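Local coordinates for ralf, proline/betaine transporter (Legionella pneumophila, PDB 4D7Q), which probably acts as a guanine-nucleotide exchange factor, here as an engineered chimera joining the Legionella RalF Sec7 domain to the Rickettsia RalF capping domain, at residues R16-A21 / I30-E35; D130-A135 / A183-E188; A142-M147 / R170-G175; I301-E306 / K334-Y339. The protein carries 2 engineered substitutions. All blocks are in the same frame, centred on the assembly; numbering follows the deposited sequence.

Contact 1 (R16-A21 / I30-E35)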
loop_
_atom_site.group_PDB
_atom_site.type_symbol
_atom_site.label_atom_id
_atom_site.label_comp_id
_atom_site.label_asym_id
_atom_site.label_seq_id
_atom_site.Cartn_x
_atom_site.Cartn_y
_atom_site.Cartn_z
ATOM N N ARG A 16 -24.235 0.560 -13.738
ATOM C CA ARG A 16 -23.935 1.958 -14.104
ATOM C C ARG A 16 -24.039 2.905 -12.906
ATOM O O ARG A 16 -23.130 3.706 -12.681
ATOM C CB ARG A 16 -24.821 2.435 -15.267
ATOM C CG ARG A 16 -24.483 3.840 -15.784
ATOM N N GLU A 17 -25.024 2.875 -12.213
ATOM C CA GLU A 17 -25.176 3.690 -11.008
ATOM C C GLU A 17 -24.005 3.414 -10.022
ATOM O O GLU A 17 -23.470 4.351 -9.436
ATOM C CB GLU A 17 -26.528 3.364 -10.329
ATOM C CG GLU A 17 -26.985 4.416 -9.334
ATOM C CD GLU A 17 -28.011 4.017 -8.288
ATOM O OE1 GLU A 17 -28.832 3.109 -8.557
ATOM O OE2 GLU A 17 -28.022 4.657 -7.211
ATOM N N ILE A 18 -23.639 2.134 -9.827
ATOM C CA ILE A 18 -22.551 1.757 -8.917
ATOM C C ILE A 18 -21.232 2.332 -9.438
ATOM O O ILE A 18 -20.512 2.987 -8.672
ATOM C CB ILE A 18 -22.484 0.235 -8.630
ATOM C CG1 ILE A 18 -23.800 -0.269 -7.988
ATOM C CG2 ILE A 18 -21.294 -0.076 -7.693
ATOM C CD1 ILE A 18 -24.123 -1.793 -8.248
ATOM N N ILE A 19 -20.966 2.170 -10.756
ATOM C CA ILE A 19 -19.742 2.706 -11.379
ATOM C C ILE A 19 -19.611 4.220 -11.153
ATOM O O ILE A 19 -18.594 4.655 -10.625
ATOM C CB ILE A 19 -19.583 2.304 -12.877
ATOM C CG1 ILE A 19 -19.494 0.752 -13.033
ATOM C CG2 ILE A 19 -18.350 2.997 -13.502
ATOM C CD1 ILE A 19 -19.824 0.193 -14.424
ATOM N N GLU A 20 -20.643 5.002 -11.521
ATOM C CA GLU A 20 -20.653 6.459 -11.395
ATOM C C GLU A 20 -20.530 6.923 -9.950
ATOM O O GLU A 20 -19.746 7.836 -9.684
ATOM C CB GLU A 20 -21.894 7.063 -12.064
ATOM C CG GLU A 20 -21.890 6.949 -13.576
ATOM C CD GLU A 20 -23.093 7.558 -14.279
ATOM O OE1 GLU A 20 -23.896 8.261 -13.621
ATOM O OE2 GLU A 20 -23.232 7.332 -15.502
ATOM N N ALA A 21 -21.244 6.261 -9.011
ATOM C CA ALA A 21 -21.158 6.600 -7.584
ATOM C C ALA A 21 -19.747 6.316 -7.059
ATOM O O ALA A 21 -19.173 7.189 -6.400
ATOM C CB ALA A 21 -22.202 5.833 -6.770
ATOM N N ILE A 30 -19.367 1.542 -2.857
ATOM C CA ILE A 30 -19.279 0.381 -1.967
ATOM C C ILE A 30 -20.569 0.268 -1.165
ATOM O O ILE A 30 -21.146 -0.825 -1.088
ATOM C CB ILE A 30 -18.007 0.435 -1.056
ATOM C CG1 ILE A 30 -16.679 0.370 -1.877
ATOM C CG2 ILE A 30 -18.041 -0.620 0.064
ATOM C CD1 ILE A 30 -16.450 -0.872 -2.723
ATOM N N ASN A 31 -21.026 1.394 -0.575
ATOM C CA ASN A 31 -22.257 1.407 0.220
ATOM C C ASN A 31 -23.468 1.051 -0.612
ATOM O O ASN A 31 -24.365 0.389 -0.094
ATOM C CB ASN A 31 -22.473 2.756 0.915
ATOM C CG ASN A 31 -21.601 2.986 2.131
ATOM O OD1 ASN A 31 -20.915 2.084 2.640
ATOM N ND2 ASN A 31 -21.620 4.209 2.633
ATOM N N LYS A 32 -23.496 1.459 -1.903
ATOM C CA LYS A 32 -24.619 1.107 -2.790
ATOM C C LYS A 32 -24.656 -0.425 -2.988
ATOM O O LYS A 32 -25.726 -1.016 -2.912
ATOM C CB LYS A 32 -24.535 1.865 -4.135
ATOM C CG LYS A 32 -25.726 1.650 -5.072
ATOM C CD LYS A 32 -26.937 2.482 -4.658
ATOM C CE LYS A 32 -28.236 1.919 -5.179
ATOM N NZ LYS A 32 -29.395 2.392 -4.374
ATOM N N ILE A 33 -23.481 -1.069 -3.161
ATOM C CA ILE A 33 -23.396 -2.527 -3.301
ATOM C C ILE A 33 -23.924 -3.165 -2.016
ATOM O O ILE A 33 -24.794 -4.050 -2.076
ATOM C CB ILE A 33 -21.972 -3.048 -3.660
ATOM C CG1 ILE A 33 -21.518 -2.565 -5.059
ATOM C CG2 ILE A 33 -21.899 -4.606 -3.545
ATOM C CD1 ILE A 33 -19.984 -2.807 -5.342
ATOM N N LYS A 34 -23.420 -2.692 -0.856
ATOM C CA LYS A 34 -23.836 -3.249 0.438
ATOM C C LYS A 34 -25.350 -3.159 0.686
ATOM O O LYS A 34 -25.946 -4.112 1.172
ATOM C CB LYS A 34 -23.004 -2.668 1.591
ATOM C CG LYS A 34 -21.512 -3.103 1.536
ATOM C CD LYS A 34 -20.640 -2.317 2.512
ATOM C CE LYS A 34 -20.920 -2.673 3.955
ATOM N NZ LYS A 34 -20.264 -1.733 4.905
ATOM N N GLU A 35 -25.968 -2.040 0.295
ATOM C CA GLU A 35 -27.404 -1.805 0.461
ATOM C C GLU A 35 -28.232 -2.817 -0.335
ATOM O O GLU A 35 -29.169 -3.392 0.219
ATOM C CB GLU A 35 -27.758 -0.370 0.056
ATOM C CG GLU A 35 -27.373 0.645 1.123
ATOM C CD GLU A 35 -27.149 2.075 0.661
ATOM O OE1 GLU A 35 -27.486 2.406 -0.500
ATOM O OE2 GLU A 35 -26.647 2.874 1.482
#
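Glu17 and Ile18 meet Lys32 and Ile33 across an antiparallel helical hairpin near the start of the all-helical Sec7 domain, formed by helices 15-24 and 26-40. The two short segments pass 9.3 Å apart, axis to axis, at 148° between their directions. On the solvent side, Glu17 sends its extended chain over to Lys32, which it crosses at about a right angle. The carboxylate mostly meets methylene groups: OE2 lies 3.4 Å from Lys32 CE, while NZ stays 3.9 Å from the same oxygen. That salt bridge is long, so its attraction is probably modest beside the packing of the lysine chain. A bend at chi2 (78°) turns CD, CE and NZ of Lys32 along the hairpin toward the acid. One residue further on, Ile18 closes the buried side of the contact. Its CG1 lies 4.0 Å from Lys32 CG, which stands anti to the lysine's backbone N (chi1 -175°). Ile18 shares Phe51 of helix 44-54 with Ile33, and helix 44-54 thus extends the apolar layer beneath the hairpin. Ile18 points its CG2 branch across, and CG2 rests 3.6 Å from Ile33 CG1 and 3.8 Å from Ile33 CD1.

Contact 2 (D130-A135 / A183-E188)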
loop_
_atom_site.group_PDB
_atom_site.type_symbol
_atom_site.label_atom_id
_atom_site.label_comp_id
_atom_site.label_asym_id
_atom_site.label_seq_id
_atom_site.Cartn_x
_atom_site.Cartn_y
_atom_site.Cartn_z
ATOM N N ASP A 130 2.568 -27.744 -4.172
ATOM C CA ASP A 130 3.649 -28.512 -4.794
ATOM C C ASP A 130 4.736 -27.601 -5.411
ATOM O O ASP A 130 5.796 -28.094 -5.783
ATOM C CB ASP A 130 3.034 -29.402 -5.908
ATOM C CG ASP A 130 2.163 -28.653 -6.940
ATOM O OD1 ASP A 130 1.210 -27.945 -6.524
ATOM O OD2 ASP A 130 2.387 -28.844 -8.164
ATOM N N VAL A 131 4.472 -26.284 -5.545
ATOM C CA VAL A 131 5.424 -25.353 -6.192
ATOM C C VAL A 131 6.275 -24.634 -5.143
ATOM O O VAL A 131 7.488 -24.506 -5.304
ATOM C CB VAL A 131 4.704 -24.378 -7.175
ATOM C CG1 VAL A 131 5.651 -23.318 -7.738
ATOM C CG2 VAL A 131 4.025 -25.143 -8.311
ATOM N N VAL A 132 5.629 -24.154 -4.085
ATOM C CA VAL A 132 6.283 -23.472 -2.962
ATOM C C VAL A 132 5.945 -24.211 -1.667
ATOM O O VAL A 132 4.865 -24.767 -1.577
ATOM C CB VAL A 132 5.956 -21.946 -2.892
ATOM C CG1 VAL A 132 6.688 -21.174 -4.003
ATOM C CG2 VAL A 132 4.446 -21.688 -2.949
ATOM N N SER A 133 6.859 -24.208 -0.686
ATOM C CA SER A 133 6.732 -24.907 0.596
ATOM C C SER A 133 5.615 -24.394 1.472
ATOM O O SER A 133 4.942 -25.197 2.102
ATOM C CB SER A 133 8.047 -24.891 1.368
ATOM O OG SER A 133 8.444 -23.566 1.665
ATOM N N ASN A 134 5.404 -23.063 1.504
ATOM C CA ASN A 134 4.372 -22.400 2.302
ATOM C C ASN A 134 4.203 -20.950 1.824
ATOM O O ASN A 134 4.985 -20.500 0.999
ATOM C CB ASN A 134 4.690 -22.488 3.828
ATOM C CG ASN A 134 6.017 -21.916 4.240
ATOM O OD1 ASN A 134 6.328 -20.745 4.002
ATOM N ND2 ASN A 134 6.802 -22.709 4.945
ATOM N N ALA A 135 3.246 -20.212 2.391
ATOM C CA ALA A 135 2.968 -18.831 2.014
ATOM C C ALA A 135 4.090 -17.838 2.395
ATOM O O ALA A 135 4.254 -16.832 1.711
ATOM C CB ALA A 135 1.621 -18.388 2.578
ATOM N N ALA A 183 17.393 -25.858 -6.821
ATOM C CA ALA A 183 18.237 -25.162 -7.806
ATOM C C ALA A 183 17.539 -24.891 -9.145
ATOM O O ALA A 183 17.648 -23.785 -9.688
ATOM C CB ALA A 183 19.532 -25.925 -8.031
ATOM N N LYS A 184 16.843 -25.912 -9.677
ATOM C CA LYS A 184 16.127 -25.865 -10.941
ATOM C C LYS A 184 14.963 -24.871 -10.838
ATOM O O LYS A 184 14.729 -24.122 -11.784
ATOM C CB LYS A 184 15.666 -27.278 -11.344
ATOM C CG LYS A 184 15.016 -27.369 -12.727
ATOM C CD LYS A 184 15.108 -28.771 -13.329
ATOM C CE LYS A 184 16.263 -28.893 -14.299
ATOM N NZ LYS A 184 16.292 -30.219 -14.973
ATOM N N PHE A 185 14.254 -24.842 -9.692
ATOM C CA PHE A 185 13.167 -23.881 -9.457
ATOM C C PHE A 185 13.710 -22.443 -9.594
ATOM O O PHE A 185 13.090 -21.619 -10.271
ATOM C CB PHE A 185 12.535 -24.101 -8.061
ATOM C CG PHE A 185 11.539 -23.039 -7.641
ATOM C CD1 PHE A 185 10.223 -23.086 -8.072
ATOM C CD2 PHE A 185 11.914 -22.013 -6.783
ATOM C CE1 PHE A 185 9.312 -22.090 -7.704
ATOM C CE2 PHE A 185 11.001 -21.022 -6.412
ATOM C CZ PHE A 185 9.705 -21.075 -6.864
ATOM N N LEU A 186 14.872 -22.157 -8.957
ATOM C CA LEU A 186 15.487 -20.828 -9.002
ATOM C C LEU A 186 16.064 -20.458 -10.365
ATOM O O LEU A 186 16.063 -19.285 -10.713
ATOM C CB LEU A 186 16.549 -20.655 -7.905
ATOM C CG LEU A 186 16.015 -20.577 -6.462
ATOM C CD1 LEU A 186 17.147 -20.290 -5.480
ATOM C CD2 LEU A 186 14.861 -19.558 -6.333
ATOM N N GLU A 187 16.567 -21.447 -11.128
ATOM C CA GLU A 187 17.088 -21.187 -12.479
ATOM C C GLU A 187 15.947 -20.751 -13.400
ATOM O O GLU A 187 16.116 -19.829 -14.196
ATOM C CB GLU A 187 17.765 -22.433 -13.042
ATOM C CG GLU A 187 19.129 -22.697 -12.447
ATOM C CD GLU A 187 19.619 -24.123 -12.596
ATOM O OE1 GLU A 187 19.115 -24.845 -13.484
ATOM O OE2 GLU A 187 20.521 -24.516 -11.827
ATOM N N GLU A 188 14.801 -21.375 -13.214
ATOM C CA GLU A 188 13.583 -21.089 -13.941
ATOM C C GLU A 188 12.954 -19.762 -13.499
ATOM O O GLU A 188 12.532 -18.983 -14.308
ATOM C CB GLU A 188 12.596 -22.242 -13.812
ATOM C CG GLU A 188 13.026 -23.486 -14.568
ATOM C CD GLU A 188 12.316 -24.781 -14.166
ATOM O OE1 GLU A 188 11.555 -24.821 -13.167
ATOM O OE2 GLU A 188 12.544 -25.794 -14.866
#
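The backbone N of Phe185 is held by Asp182 OD2, a hydrogen bond that ties down the start of helix 183-195, while the ring of the same residue packs on Val131 and Val132. A first torsion near 180° (chi1 172°) swings this ring away from the backbone N and out to the loop between helices 110-127 and 135-152. Val131 CG1 approaches the ring obliquely, 3.9 Å from Phe185 CE1, and the two side chains cross at about a right angle. The backbone of the same valine is close too, its O lying 3.9 Å from CE1. Val132 is more distant and more deeply buried; its CG1 comes within 4.2 Å of Phe185 CZ at the end of the ring. Leu141 of helix 135-152 touches both Val132 and Phe185, and Tyr124 of helix 110-127 packs on both valines. Just beyond, Asn134 N-caps helix 135-152 through OD1, which accepts from Ala137 N. The contact thus joins three helices of the Sec7 domain at a loop. No hydrogen bond crosses between the two segments, so what joins them directly is apolar packing of valine methyls on the ring, which is not strongly directional.

Contact 3 (A142-M147 / R170-G175)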
loop_
_atom_site.group_PDB
_atom_site.type_symbol
_atom_site.label_atom_id
_atom_site.label_comp_id
_atom_site.label_asym_id
_atom_site.label_seq_id
_atom_site.Cartn_x
_atom_site.Cartn_y
_atom_site.Cartn_z
ATOM N N ALA A 142 8.338 -13.435 -3.517
ATOM C CA ALA A 142 7.592 -12.356 -4.179
ATOM C C ALA A 142 8.308 -11.014 -4.120
ATOM O O ALA A 142 8.487 -10.378 -5.163
ATOM C CB ALA A 142 6.179 -12.232 -3.626
ATOM N N PHE A 143 8.714 -10.586 -2.917
ATOM C CA PHE A 143 9.454 -9.334 -2.743
ATOM C C PHE A 143 10.801 -9.372 -3.472
ATOM O O PHE A 143 11.205 -8.364 -4.066
ATOM C CB PHE A 143 9.619 -8.970 -1.254
ATOM C CG PHE A 143 8.473 -8.118 -0.752
ATOM C CD1 PHE A 143 8.380 -6.769 -1.100
ATOM C CD2 PHE A 143 7.438 -8.681 -0.000
ATOM C CE1 PHE A 143 7.292 -5.998 -0.681
ATOM C CE2 PHE A 143 6.363 -7.895 0.439
ATOM C CZ PHE A 143 6.300 -6.564 0.094
ATOM N N GLN A 144 11.463 -10.536 -3.481
ATOM C CA GLN A 144 12.737 -10.657 -4.203
ATOM C C GLN A 144 12.544 -10.478 -5.701
ATOM O O GLN A 144 13.386 -9.837 -6.333
ATOM C CB GLN A 144 13.435 -12.007 -3.946
ATOM C CG GLN A 144 14.939 -12.002 -4.325
ATOM C CD GLN A 144 15.756 -11.079 -3.431
ATOM O OE1 GLN A 144 15.465 -10.883 -2.239
ATOM N NE2 GLN A 144 16.792 -10.467 -3.986
ATOM N N THR A 145 11.495 -11.148 -6.262
ATOM C CA THR A 145 11.148 -11.190 -7.685
ATOM C C THR A 145 10.817 -9.781 -8.182
ATOM O O THR A 145 11.312 -9.376 -9.225
ATOM C CB THR A 145 10.008 -12.211 -7.917
ATOM O OG1 THR A 145 10.436 -13.511 -7.516
ATOM C CG2 THR A 145 9.493 -12.232 -9.346
ATOM N N ILE A 146 10.009 -9.033 -7.417
ATOM C CA ILE A 146 9.639 -7.668 -7.775
ATOM C C ILE A 146 10.900 -6.784 -7.901
ATOM O O ILE A 146 11.059 -6.055 -8.889
ATOM C CB ILE A 146 8.668 -7.069 -6.722
ATOM C CG1 ILE A 146 7.292 -7.795 -6.714
ATOM C CG2 ILE A 146 8.486 -5.550 -6.986
ATOM C CD1 ILE A 146 6.401 -7.455 -5.380
ATOM N N MET A 147 11.755 -6.820 -6.860
ATOM C CA MET A 147 12.955 -5.997 -6.792
ATOM C C MET A 147 13.921 -6.351 -7.907
ATOM O O MET A 147 14.407 -5.439 -8.585
ATOM C CB MET A 147 13.638 -6.100 -5.419
ATOM C CG MET A 147 14.966 -5.333 -5.376
ATOM S SD MET A 147 15.870 -5.562 -3.845
ATOM C CE MET A 147 16.469 -7.172 -4.038
ATOM N N ARG A 170 22.609 -17.898 -3.974
ATOM C CA ARG A 170 23.341 -17.501 -2.751
ATOM C C ARG A 170 22.456 -16.564 -1.926
ATOM O O ARG A 170 22.361 -16.701 -0.723
ATOM C CB ARG A 170 24.663 -16.770 -3.115
ATOM C CG ARG A 170 25.759 -17.659 -3.682
ATOM C CD ARG A 170 26.411 -18.542 -2.649
ATOM N NE ARG A 170 27.268 -17.804 -1.713
ATOM C CZ ARG A 170 28.030 -18.385 -0.795
ATOM N NH1 ARG A 170 28.047 -19.706 -0.677
ATOM N NH2 ARG A 170 28.773 -17.652 0.019
ATOM N N ASN A 171 21.740 -15.658 -2.598
ATOM C CA ASN A 171 20.859 -14.687 -1.947
ATOM C C ASN A 171 19.668 -15.279 -1.187
ATOM O O ASN A 171 19.200 -14.662 -0.225
ATOM C CB ASN A 171 20.372 -13.656 -2.979
ATOM C CG ASN A 171 19.723 -12.473 -2.319
ATOM O OD1 ASN A 171 20.386 -11.568 -1.798
ATOM N ND2 ASN A 171 18.424 -12.539 -2.214
ATOM N N LEU A 172 19.144 -16.425 -1.639
ATOM C CA LEU A 172 17.964 -17.070 -1.063
ATOM C C LEU A 172 18.261 -18.240 -0.103
ATOM O O LEU A 172 17.329 -18.879 0.377
ATOM C CB LEU A 172 16.958 -17.466 -2.170
ATOM C CG LEU A 172 16.269 -16.288 -2.867
ATOM C CD1 LEU A 172 15.606 -16.723 -4.157
ATOM C CD2 LEU A 172 15.308 -15.549 -1.924
ATOM N N ARG A 173 19.545 -18.493 0.200
ATOM C CA ARG A 173 19.950 -19.552 1.146
ATOM C C ARG A 173 19.214 -19.422 2.475
ATOM O O ARG A 173 19.187 -18.337 3.048
ATOM C CB ARG A 173 21.454 -19.535 1.405
ATOM C CG ARG A 173 22.293 -20.117 0.270
ATOM C CD ARG A 173 23.784 -19.910 0.509
ATOM N NE ARG A 173 24.107 -18.486 0.655
ATOM C CZ ARG A 173 25.088 -18.012 1.417
ATOM N NH1 ARG A 173 25.865 -18.841 2.104
ATOM N NH2 ARG A 173 25.291 -16.707 1.511
ATOM N N GLY A 174 18.571 -20.511 2.910
ATOM C CA GLY A 174 17.845 -20.537 4.170
ATOM C C GLY A 174 16.495 -19.844 4.162
ATOM O O GLY A 174 15.858 -19.759 5.205
ATOM N N GLY A 175 16.044 -19.384 2.994
ATOM C CA GLY A 175 14.771 -18.673 2.850
ATOM C C GLY A 175 13.566 -19.534 2.526
ATOM O O GLY A 175 12.447 -19.011 2.425
#
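Gln144 meets Asn171 and Leu172 where helix 135-152 of the Sec7 domain faces the C-terminal end of helix 165-171. The packed side is apolar and buried: Leu172 brings CD2 to 4.3 Å from Gln144 CG, and the same leucine rests on Phe181 and on Leu186 of helix 183-195. The looser side is the amide end, where Asn171 is partly exposed and the polar groups are poorly matched. A bend at chi2 (66°) carries the Gln144 amide up to Asn171, whose side chain comes from the opposite direction, and the two amide planes are 50° apart. As modelled, Gln144 NE2 stands 3.2 Å from Asn171 ND2, donor against donor. OE1 of the glutamine is 3.4 Å from that nitrogen at a poor angle, so no hydrogen bond forms and the assignment of the amide ends remains doubtful. Within 170-175, on the outer side, Arg173 folds back on its own segment, its NE giving a nearly straight bond (174°) to Arg170 O, 2.9 Å away. Arg173 itself lies in the turn from Leu172 to Gly175, closed by Gly175 N to Leu172 O (3.0 Å), with Gly174 at positive phi. This is a helix end leading into a type II beta turn, packed against a helix that probably carries motif 2 of the Sec7 fold.

Contact 4 (I301-E306 / K334-Y339). With GOL (glycerol), chain D.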
loop_
_atom_site.group_PDB
_atom_site.type_symbol
_atom_site.label_atom_id
_atom_site.label_comp_id
_atom_site.label_asym_id
_atom_site.label_seq_id
_atom_site.Cartn_x
_atom_site.Cartn_y
_atom_site.Cartn_z
ATOM N N ILE A 301 0.661 11.964 5.402
ATOM C CA ILE A 301 -0.130 12.367 6.570
ATOM C C ILE A 301 -1.616 12.129 6.341
ATOM O O ILE A 301 -2.184 12.604 5.358
ATOM C CB ILE A 301 0.180 13.824 7.037
ATOM C CG1 ILE A 301 1.698 14.053 7.208
ATOM C CG2 ILE A 301 -0.589 14.197 8.334
ATOM C CD1 ILE A 301 2.253 14.868 6.150
ATOM N N GLN A 302 -2.254 11.413 7.266
ATOM C CA GLN A 302 -3.678 11.116 7.128
ATOM C C GLN A 302 -4.434 11.254 8.421
ATOM O O GLN A 302 -3.897 10.849 9.450
ATOM C CB GLN A 302 -3.896 9.663 6.619
ATOM C CG GLN A 302 -3.307 9.369 5.224
ATOM C CD GLN A 302 -3.304 7.891 4.886
ATOM O OE1 GLN A 302 -3.660 7.039 5.706
ATOM N NE2 GLN A 302 -2.937 7.545 3.650
ATOM N N PRO A 303 -5.719 11.721 8.373
ATOM C CA PRO A 303 -6.558 11.679 9.587
ATOM C C PRO A 303 -6.819 10.194 9.899
ATOM O O PRO A 303 -7.067 9.400 8.985
ATOM C CB PRO A 303 -7.857 12.387 9.165
ATOM C CG PRO A 303 -7.882 12.328 7.695
ATOM C CD PRO A 303 -6.478 12.198 7.195
ATOM N N LEU A 304 -6.696 9.805 11.158
ATOM C CA LEU A 304 -6.842 8.402 11.527
ATOM C C LEU A 304 -8.283 7.883 11.680
ATOM O O LEU A 304 -9.080 8.421 12.454
ATOM C CB LEU A 304 -5.998 8.114 12.781
ATOM C CG LEU A 304 -5.506 6.686 13.017
ATOM C CD1 LEU A 304 -4.592 6.190 11.881
ATOM C CD2 LEU A 304 -4.779 6.597 14.339
ATOM N N ARG A 305 -8.596 6.808 10.933
ATOM C CA ARG A 305 -9.871 6.094 11.039
ATOM C C ARG A 305 -9.766 5.277 12.330
ATOM O O ARG A 305 -8.714 4.680 12.595
ATOM C CB ARG A 305 -10.070 5.146 9.839
ATOM C CG ARG A 305 -10.831 5.763 8.676
ATOM C CD ARG A 305 -11.129 4.737 7.587
ATOM N NE ARG A 305 -12.057 3.695 8.042
ATOM C CZ ARG A 305 -13.374 3.732 7.871
ATOM N NH1 ARG A 305 -13.944 4.769 7.270
ATOM N NH2 ARG A 305 -14.133 2.736 8.309
ATOM N N GLU A 306 -10.811 5.309 13.170
ATOM C CA GLU A 306 -10.782 4.570 14.447
ATOM C C GLU A 306 -12.046 3.749 14.644
ATOM O O GLU A 306 -13.136 4.219 14.297
ATOM C CB GLU A 306 -10.536 5.515 15.647
ATOM C CG GLU A 306 -9.134 6.107 15.684
ATOM C CD GLU A 306 -8.788 6.865 16.949
ATOM O OE1 GLU A 306 -9.059 8.086 17.003
ATOM O OE2 GLU A 306 -8.235 6.240 17.884
ATOM N N LYS A 334 -4.772 14.209 -1.710
ATOM C CA LYS A 334 -5.638 13.214 -2.334
ATOM C C LYS A 334 -6.785 12.868 -1.422
ATOM O O LYS A 334 -6.582 12.817 -0.211
ATOM C CB LYS A 334 -4.828 11.954 -2.700
ATOM C CG LYS A 334 -5.526 11.002 -3.663
ATOM C CD LYS A 334 -4.610 9.855 -4.019
ATOM C CE LYS A 334 -5.080 9.114 -5.236
ATOM N NZ LYS A 334 -4.132 8.030 -5.598
ATOM N N ALA A 335 -7.991 12.619 -1.989
ATOM C CA ALA A 335 -9.162 12.236 -1.181
ATOM C C ALA A 335 -8.862 11.004 -0.343
ATOM O O ALA A 335 -8.097 10.141 -0.768
ATOM C CB ALA A 335 -10.360 11.937 -2.084
ATOM N N THR A 336 -9.422 10.943 0.855
ATOM C CA THR A 336 -9.318 9.735 1.675
ATOM C C THR A 336 -10.628 8.990 1.393
ATOM O O THR A 336 -11.466 9.510 0.658
ATOM C CB THR A 336 -9.095 10.019 3.168
ATOM O OG1 THR A 336 -10.286 10.549 3.746
ATOM C CG2 THR A 336 -7.896 10.897 3.439
ATOM N N TYR A 337 -10.824 7.803 1.973
ATOM C CA TYR A 337 -12.060 7.053 1.766
ATOM C C TYR A 337 -13.298 7.855 2.270
ATOM O O TYR A 337 -14.393 7.738 1.709
ATOM C CB TYR A 337 -11.961 5.719 2.514
ATOM C CG TYR A 337 -13.095 4.762 2.213
ATOM C CD1 TYR A 337 -13.180 4.117 0.982
ATOM C CD2 TYR A 337 -14.059 4.467 3.176
ATOM C CE1 TYR A 337 -14.204 3.214 0.709
ATOM C CE2 TYR A 337 -15.059 3.527 2.932
ATOM C CZ TYR A 337 -15.122 2.897 1.697
ATOM O OH TYR A 337 -16.142 2.027 1.396
ATOM N N ASP A 338 -13.099 8.679 3.318
ATOM C CA ASP A 338 -14.150 9.442 3.977
ATOM C C ASP A 338 -14.247 10.930 3.636
ATOM O O ASP A 338 -15.328 11.520 3.749
ATOM C CB ASP A 338 -13.983 9.273 5.483
ATOM C CG ASP A 338 -13.982 7.820 5.899
ATOM O OD1 ASP A 338 -15.040 7.176 5.789
ATOM O OD2 ASP A 338 -12.927 7.337 6.342
ATOM N N TYR A 339 -13.125 11.540 3.269
ATOM C CA TYR A 339 -13.061 12.963 2.978
ATOM C C TYR A 339 -12.651 13.223 1.559
ATOM O O TYR A 339 -11.651 12.671 1.073
ATOM C CB TYR A 339 -12.108 13.664 3.951
ATOM C CG TYR A 339 -12.659 13.716 5.357
ATOM C CD1 TYR A 339 -13.691 14.594 5.690
ATOM C CD2 TYR A 339 -12.169 12.871 6.352
ATOM C CE1 TYR A 339 -14.218 14.636 6.980
ATOM C CE2 TYR A 339 -12.676 12.918 7.653
ATOM C CZ TYR A 339 -13.715 13.787 7.955
ATOM O OH TYR A 339 -14.260 13.817 9.214
HETATM C C1 GOL D . -8.808 6.023 4.638
HETATM O O1 GOL D . -8.604 6.592 3.351
HETATM C C2 GOL D . -7.560 6.174 5.476
HETATM O O2 GOL D . -7.702 5.446 6.702
HETATM C C3 GOL D . -7.275 7.629 5.780
HETATM O O3 GOL D . -8.288 8.186 6.602
#
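Between Pro303 and the loop at Thr336 and Tyr337 sits a glycerol, probably from the crystallisation liquor, that bridges the two segments. Its O3 donates to Pro303 O at 2.9 Å, and its O1 accepts from Tyr337 N at the same length. The site lies at the end of strand 297-303 in the antiparallel sheet of the capping domain, beside the loop that leads from strand 332-334 to helix 341-351. Next to the glycerol, Pro303 CD touches Thr336 CG2 at 4.2 Å. Outward from there, Arg305 bends at chi3 (66°) and brings its guanidinium edge to Asp338. NH1 donates to the syn lone pair of OD2 over 2.9 Å at 159°, and with only 15° between them the two flat groups are almost coplanar. Both ions have further partners in the Sec7 part: Glu72 for Arg305 NE, and Lys27 for Asp338 OD1. These bridges cross between the Legionella and Rickettsia parts and belong to this engineered construct; the opposite charges probably favour the ionised pair. Behind them Thr336 N bonds to Tyr339 O at 2.8 Å. The loop also holds an ST motif: Thr336 OG1, placed between the backbone N and the carbonyl carbon, accepts from Tyr339 N, three residues on and 3.0 Å away.

The four contacts fall into two touching pairs. Contacts 2 and 3, with centres 11 Å apart, share one apolar layer inside the Sec7 part, where Leu186 CD2 lies 3.7 Å from Leu172 CD1. Contacts 1 and 4 meet across the interface between the Sec7 and capping parts: Ile30 CB packs 3.5 Å from Tyr337 OH. Between the pairs nothing touches; contacts 3 and 4 are about 17 Å apart at their nearest atoms. Helix 135-152 of contact 3 probably contributes to the Arf-binding surface, and its Phe143 and Met147 rest on Trp291 of the capping domain, consistent with a cap over that site. A separate glycerol, also probably from the crystallisation liquor, bonds Phe185 O at contact 2.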